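Local coordinates for translation initiation factor eif-2b-like protein (Chaetomium thermophilum, PDB 4ZEO) that is the delta subunit of eIF2B, the heterodecameric guanine nucleotide exchange factor for eIF2, and probably acts in the initiation of translation, at residues R291-E296 with L391-N396; I175-A180 with F224-A229. All coordinates share one frame; numbering follows the deposited sequence.

Overall arrangement
Along the chain, contact 2 closes before contact 1 opens, and their centres lie about 13 Å apart, both within about 8 Å of the centre of the folded chain. Contact 2 joins helices 174-191 and 224-239 in the N-terminal helical part. Contact 1 joins the start of helix 293-304 to the loop after strand 387-391, in the Rossmann-like part built on a six-stranded parallel sheet. Both segments of contact 1 meet the helical part: Asn228 ND2 probably hydrogen-bonds to Ile395 O, Ile175 packs on Arg293 and Asn396, and Asn396 rests against Ala225. Together the contacts trace part of the junction between the two halves of this eIF2B regulatory subunit.

Contact 1 of 2, residues R291-E296 with L391-N396; sequences RHRLVE and LCETIN
Arg293 and Glu393 form the one salt bridge across this buried contact: NH1 of Arg293 gives a nearly straight bond (173°) to Glu393 OE2, 2.8 Å away, received on the syn lone pair. The acceptor lies in the guanidinium plane, and the two flat groups are nearly coplanar, 27° apart. A water bridges the same pair, accepting from Arg293 NH2 at 2.8 Å and donating to Glu393 OE2. Glu269 of helix 246-277 also takes Arg293 NH2 in a salt bridge and is the arginine's strongest polar partner. Beside the Arg293-Glu393 pair, CD1 of Leu294 lies 3.4 Å from Leu391 O and 3.6 Å from Glu393 OE1, giving the carboxylate an apolar flank. Leu294 CB meets Leu391 CB at 4.0 Å, and Val295 CG2 touches Leu391 CD1 at 4.2 Å, the side chains at about a right angle. The topology is Rossmann-like: helix 293-304 follows strand 285-289 and Leu391 ends strand 387-391, so the contact spans the C-terminal ends of two strands separated in the parallel sheet by strand 354-358. The bend in Glu393 (chi2 88°) turns its carboxylate back to the helix start. Further out, Ile272 of helix 246-277 packs on Leu391 and Glu393. An alanine in place of Glu393 removes the in-plane acceptor of Arg293 NH1 and one partner of the water, and the guanidinium, then held mainly by Glu269, would probably be freer to turn. His292 N-caps the helix, its ND1 accepting from Leu294 N at 3.3 Å, while its NE2 bonds to Gly359 O.

Contact 2 of 2, residues I175-A180 with F224-A229; sequences ISRLKA and FAMGNA
Leu178 supplies the apolar core, reaching from helix 174-191 onto Ala225 and Ala229 of helix 224-239. Its two methyls divide the work: CD2 lies 3.8 Å from Ala225 CB, and CD1 lies 3.5 Å from Ala229 CB. CD1 also approaches the helix backbone, 3.6 Å from Ala225 O and 4.0 Å from Met226 CA. With CG anti to the backbone N (chi1 173°), the branch swings across to the neighbouring helix although the CB itself does not head there. Ala225 and Ala229, one helical turn apart, both direct their methyls at the partner helix, and these small residues let the leucine come close to the backbone. The two helices run roughly parallel, with segment axes 8.8 Å apart and inclined at 33°; they belong to the N-terminal helical part of the subunit, where helix 200-219 comes between them in sequence. Helix 246-277 adds to the same core through Ile265 on Leu178 and Leu260 on Ala229. The second kind of interaction pairs sulfur with guanidinium: Met226 SD lies 3.8 Å from Arg177 NH2 and 4.0 Å from Arg177 NE, the side chains crossing at about a right angle and the sulfur set obliquely to the guanidinium. Arg177 NH2 hydrogen-bonds to Pro221 O, which ties the arginine to the chain just ahead of helix 224-239, and Met166 of helix 157-168 packs against both Arg177 and Met226.

Contact 1 of 2, residues R291-E296 with L391-N396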
loop_
_atom_site.group_PDB
_atom_site.type_symbol
_atom_site.label_atom_id
_atom_site.label_comp_id
_atom_site.label_asym_id
_atom_site.label_seq_id
_atom_site.Cartn_x
_atom_site.Cartn_y
_atom_site.Cartn_z
ATOM N N ARG A 291 4.370 -1.484 12.506
ATOM C CA ARG A 291 3.103 -0.817 12.300
ATOM C C ARG A 291 2.697 -0.736 10.849
ATOM O O ARG A 291 3.263 0.038 10.092
ATOM C CB ARG A 291 3.172 0.580 12.872
ATOM C CG ARG A 291 1.890 1.342 12.773
ATOM C CD ARG A 291 2.125 2.742 13.263
ATOM N NE ARG A 291 0.874 3.432 13.502
ATOM C CZ ARG A 291 0.791 4.624 14.081
ATOM N NH1 ARG A 291 1.892 5.225 14.500
ATOM N NH2 ARG A 291 -0.389 5.196 14.259
ATOM N N HIS A 292 1.687 -1.509 10.471
ATOM C CA HIS A 292 1.151 -1.408 9.124
ATOM C C HIS A 292 -0.279 -0.894 9.216
ATOM O O HIS A 292 -1.096 -1.434 9.968
ATOM C CB HIS A 292 1.174 -2.757 8.400
ATOM C CG HIS A 292 1.022 -2.642 6.910
ATOM N ND1 HIS A 292 -0.200 -2.468 6.295
ATOM C CD2 HIS A 292 1.946 -2.687 5.920
ATOM C CE1 HIS A 292 -0.019 -2.401 4.985
ATOM N NE2 HIS A 292 1.272 -2.524 4.734
ATOM N N ARG A 293 -0.592 0.095 8.391
ATOM C CA ARG A 293 -1.893 0.764 8.421
ATOM C C ARG A 293 -3.099 -0.194 8.275
ATOM O O ARG A 293 -4.082 -0.069 8.991
ATOM C CB ARG A 293 -1.919 1.826 7.313
ATOM C CG ARG A 293 -3.238 2.534 7.097
ATOM C CD ARG A 293 -3.194 3.376 5.805
ATOM N NE ARG A 293 -2.559 2.601 4.740
ATOM C CZ ARG A 293 -3.225 1.875 3.850
ATOM N NH1 ARG A 293 -2.572 1.176 2.922
ATOM N NH2 ARG A 293 -4.552 1.845 3.893
ATOM N N LEU A 294 -3.025 -1.161 7.366
ATOM C CA LEU A 294 -4.137 -2.089 7.185
ATOM C C LEU A 294 -4.356 -2.934 8.454
ATOM O O LEU A 294 -5.502 -3.183 8.846
ATOM C CB LEU A 294 -3.902 -2.985 5.975
ATOM C CG LEU A 294 -3.971 -2.318 4.605
ATOM C CD1 LEU A 294 -3.781 -3.354 3.513
ATOM C CD2 LEU A 294 -5.298 -1.602 4.423
ATOM N N VAL A 295 -3.264 -3.370 9.090
ATOM C CA VAL A 295 -3.361 -4.140 10.322
ATOM C C VAL A 295 -3.975 -3.302 11.446
ATOM O O VAL A 295 -4.890 -3.732 12.135
ATOM C CB VAL A 295 -1.972 -4.676 10.749
ATOM C CG1 VAL A 295 -2.019 -5.302 12.149
ATOM C CG2 VAL A 295 -1.446 -5.652 9.716
ATOM N N GLU A 296 -3.506 -2.074 11.573
ATOM C CA GLU A 296 -4.026 -1.139 12.561
ATOM C C GLU A 296 -5.532 -0.893 12.399
ATOM O O GLU A 296 -6.274 -0.922 13.389
ATOM C CB GLU A 296 -3.252 0.186 12.473
ATOM C CG GLU A 296 -3.688 1.268 13.453
ATOM C CD GLU A 296 -2.709 2.429 13.486
ATOM O OE1 GLU A 296 -1.578 2.281 12.974
ATOM O OE2 GLU A 296 -3.061 3.498 14.019
ATOM N N LEU A 391 -2.639 -8.761 4.567
ATOM C CA LEU A 391 -3.611 -7.749 4.124
ATOM C C LEU A 391 -2.975 -6.832 3.094
ATOM O O LEU A 391 -1.928 -6.225 3.352
ATOM C CB LEU A 391 -4.103 -6.924 5.298
ATOM C CG LEU A 391 -4.572 -7.697 6.535
ATOM C CD1 LEU A 391 -4.943 -6.746 7.687
ATOM C CD2 LEU A 391 -5.748 -8.604 6.168
ATOM N N CYS A 392 -3.577 -6.752 1.912
ATOM C CA CYS A 392 -2.969 -5.969 0.847
ATOM C C CYS A 392 -3.966 -5.563 -0.256
ATOM O O CYS A 392 -4.800 -6.362 -0.683
ATOM C CB CYS A 392 -1.799 -6.789 0.266
ATOM S SG CYS A 392 -0.695 -5.943 -0.855
ATOM N N GLU A 393 -3.816 -4.346 -0.762
ATOM C CA GLU A 393 -4.665 -3.844 -1.843
ATOM C C GLU A 393 -4.212 -4.495 -3.145
ATOM O O GLU A 393 -3.026 -4.742 -3.330
ATOM C CB GLU A 393 -4.580 -2.306 -1.942
ATOM C CG GLU A 393 -5.012 -1.577 -0.679
ATOM C CD GLU A 393 -3.874 -1.347 0.350
ATOM O OE1 GLU A 393 -2.813 -2.031 0.298
ATOM O OE2 GLU A 393 -4.050 -0.461 1.215
ATOM N N THR A 394 -5.145 -4.720 -4.058
ATOM C CA THR A 394 -4.840 -5.397 -5.317
ATOM C C THR A 394 -3.843 -4.611 -6.151
ATOM O O THR A 394 -3.069 -5.201 -6.897
ATOM C CB THR A 394 -6.113 -5.637 -6.180
ATOM O OG1 THR A 394 -6.745 -4.389 -6.476
ATOM C CG2 THR A 394 -7.077 -6.516 -5.468
ATOM N N ILE A 395 -3.868 -3.287 -6.017
ATOM C CA ILE A 395 -3.004 -2.377 -6.797
ATOM C C ILE A 395 -1.498 -2.595 -6.469
ATOM O O ILE A 395 -0.623 -2.229 -7.240
ATOM C CB ILE A 395 -3.408 -0.877 -6.542
ATOM C CG1 ILE A 395 -2.826 0.072 -7.587
ATOM C CG2 ILE A 395 -2.993 -0.406 -5.144
ATOM C CD1 ILE A 395 -3.561 0.128 -8.874
ATOM N N ASN A 396 -1.232 -3.211 -5.321
ATOM C CA ASN A 396 0.115 -3.544 -4.879
ATOM C C ASN A 396 0.638 -4.868 -5.489
ATOM O O ASN A 396 1.805 -5.197 -5.327
ATOM C CB ASN A 396 0.165 -3.623 -3.343
ATOM C CG ASN A 396 0.077 -2.252 -2.667
ATOM O OD1 ASN A 396 0.741 -1.304 -3.076
ATOM N ND2 ASN A 396 -0.758 -2.145 -1.645
HETATM O O HOH W 1 -5.811 1.290 1.404
#

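Contact 2 of 2, residues I175-A180 with F224-A229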
loop_
_atom_site.group_PDB
_atom_site.type_symbol
_atom_site.label_atom_id
_atom_site.label_comp_id
_atom_site.label_asym_id
_atom_site.label_seq_id
_atom_site.Cartn_x
_atom_site.Cartn_y
_atom_site.Cartn_z
ATOM N N ILE A 175 1.050 2.894 -0.806
ATOM C CA ILE A 175 -0.283 3.455 -0.949
ATOM C C ILE A 175 -0.294 4.981 -0.801
ATOM O O ILE A 175 -0.940 5.662 -1.602
ATOM C CB ILE A 175 -1.243 2.785 0.045
ATOM C CG1 ILE A 175 -1.417 1.340 -0.393
ATOM C CG2 ILE A 175 -2.596 3.430 0.052
ATOM C CD1 ILE A 175 -1.820 1.210 -1.835
ATOM N N SER A 176 0.435 5.510 0.187
ATOM C CA SER A 176 0.567 6.963 0.371
ATOM C C SER A 176 1.256 7.560 -0.830
ATOM O O SER A 176 0.892 8.631 -1.312
ATOM C CB SER A 176 1.409 7.317 1.596
ATOM O OG SER A 176 0.752 7.026 2.798
ATOM N N ARG A 177 2.277 6.860 -1.300
ATOM C CA ARG A 177 3.006 7.333 -2.456
ATOM C C ARG A 177 2.066 7.381 -3.664
ATOM O O ARG A 177 2.040 8.380 -4.388
ATOM C CB ARG A 177 4.224 6.447 -2.726
ATOM C CG ARG A 177 5.338 6.615 -1.714
ATOM C CD ARG A 177 6.397 5.536 -1.919
ATOM N NE ARG A 177 7.082 5.738 -3.191
ATOM C CZ ARG A 177 7.898 4.859 -3.763
ATOM N NH1 ARG A 177 8.143 3.689 -3.178
ATOM N NH2 ARG A 177 8.465 5.157 -4.927
ATOM N N LEU A 178 1.257 6.337 -3.836
ATOM C CA LEU A 178 0.359 6.258 -4.987
ATOM C C LEU A 178 -0.684 7.397 -4.976
ATOM O O LEU A 178 -0.889 8.074 -5.988
ATOM C CB LEU A 178 -0.340 4.886 -5.038
ATOM C CG LEU A 178 -1.440 4.737 -6.107
ATOM C CD1 LEU A 178 -0.907 4.965 -7.508
ATOM C CD2 LEU A 178 -2.122 3.387 -6.031
ATOM N N LYS A 179 -1.306 7.622 -3.827
ATOM C CA LYS A 179 -2.314 8.666 -3.701
ATOM C C LYS A 179 -1.744 10.057 -3.971
ATOM O O LYS A 179 -2.356 10.847 -4.684
ATOM C CB LYS A 179 -2.942 8.641 -2.306
ATOM C CG LYS A 179 -4.248 9.382 -2.216
ATOM C CD LYS A 179 -4.720 9.541 -0.779
ATOM C CE LYS A 179 -5.999 10.331 -0.726
ATOM N NZ LYS A 179 -6.703 10.325 0.619
ATOM N N ALA A 180 -0.571 10.345 -3.415
ATOM C CA ALA A 180 0.065 11.635 -3.620
ATOM C C ALA A 180 0.353 11.820 -5.113
ATOM O O ALA A 180 0.089 12.878 -5.682
ATOM C CB ALA A 180 1.358 11.733 -2.787
ATOM N N PHE A 224 5.073 -1.010 -7.080
ATOM C CA PHE A 224 4.168 -1.651 -8.037
ATOM C C PHE A 224 2.882 -0.840 -8.199
ATOM O O PHE A 224 2.352 -0.734 -9.310
ATOM C CB PHE A 224 3.812 -3.070 -7.592
ATOM C CG PHE A 224 4.927 -4.050 -7.749
ATOM C CD1 PHE A 224 6.023 -3.756 -8.527
ATOM C CD2 PHE A 224 4.879 -5.277 -7.121
ATOM C CE1 PHE A 224 7.072 -4.668 -8.663
ATOM C CE2 PHE A 224 5.927 -6.187 -7.260
ATOM C CZ PHE A 224 7.019 -5.865 -8.042
ATOM N N ALA A 225 2.414 -0.242 -7.093
ATOM C CA ALA A 225 1.168 0.530 -7.081
ATOM C C ALA A 225 1.207 1.677 -8.089
ATOM O O ALA A 225 0.273 1.845 -8.893
ATOM C CB ALA A 225 0.884 1.068 -5.675
ATOM N N MET A 226 2.313 2.419 -8.063
ATOM C CA MET A 226 2.554 3.492 -9.005
ATOM C C MET A 226 2.701 2.935 -10.418
ATOM O O MET A 226 2.126 3.466 -11.360
ATOM C CB MET A 226 3.806 4.272 -8.612
ATOM C CG MET A 226 3.624 5.159 -7.399
ATOM S SD MET A 226 5.180 5.833 -6.759
ATOM C CE MET A 226 5.541 7.006 -8.071
ATOM N N GLY A 227 3.455 1.849 -10.557
ATOM C CA GLY A 227 3.643 1.253 -11.858
ATOM C C GLY A 227 2.308 0.836 -12.455
ATOM O O GLY A 227 2.052 1.078 -13.645
ATOM N N ASN A 228 1.459 0.209 -11.635
ATOM C CA ASN A 228 0.144 -0.253 -12.097
ATOM C C ASN A 228 -0.780 0.899 -12.474
ATOM O O ASN A 228 -1.430 0.870 -13.515
ATOM C CB ASN A 228 -0.524 -1.138 -11.037
ATOM C CG ASN A 228 0.085 -2.525 -10.972
ATOM O OD1 ASN A 228 0.462 -3.078 -12.001
ATOM N ND2 ASN A 228 0.183 -3.098 -9.762
ATOM N N ALA A 229 -0.832 1.922 -11.628
ATOM C CA ALA A 229 -1.705 3.047 -11.910
ATOM C C ALA A 229 -1.320 3.743 -13.225
ATOM O O ALA A 229 -2.193 4.148 -13.996
ATOM C CB ALA A 229 -1.679 4.029 -10.757
#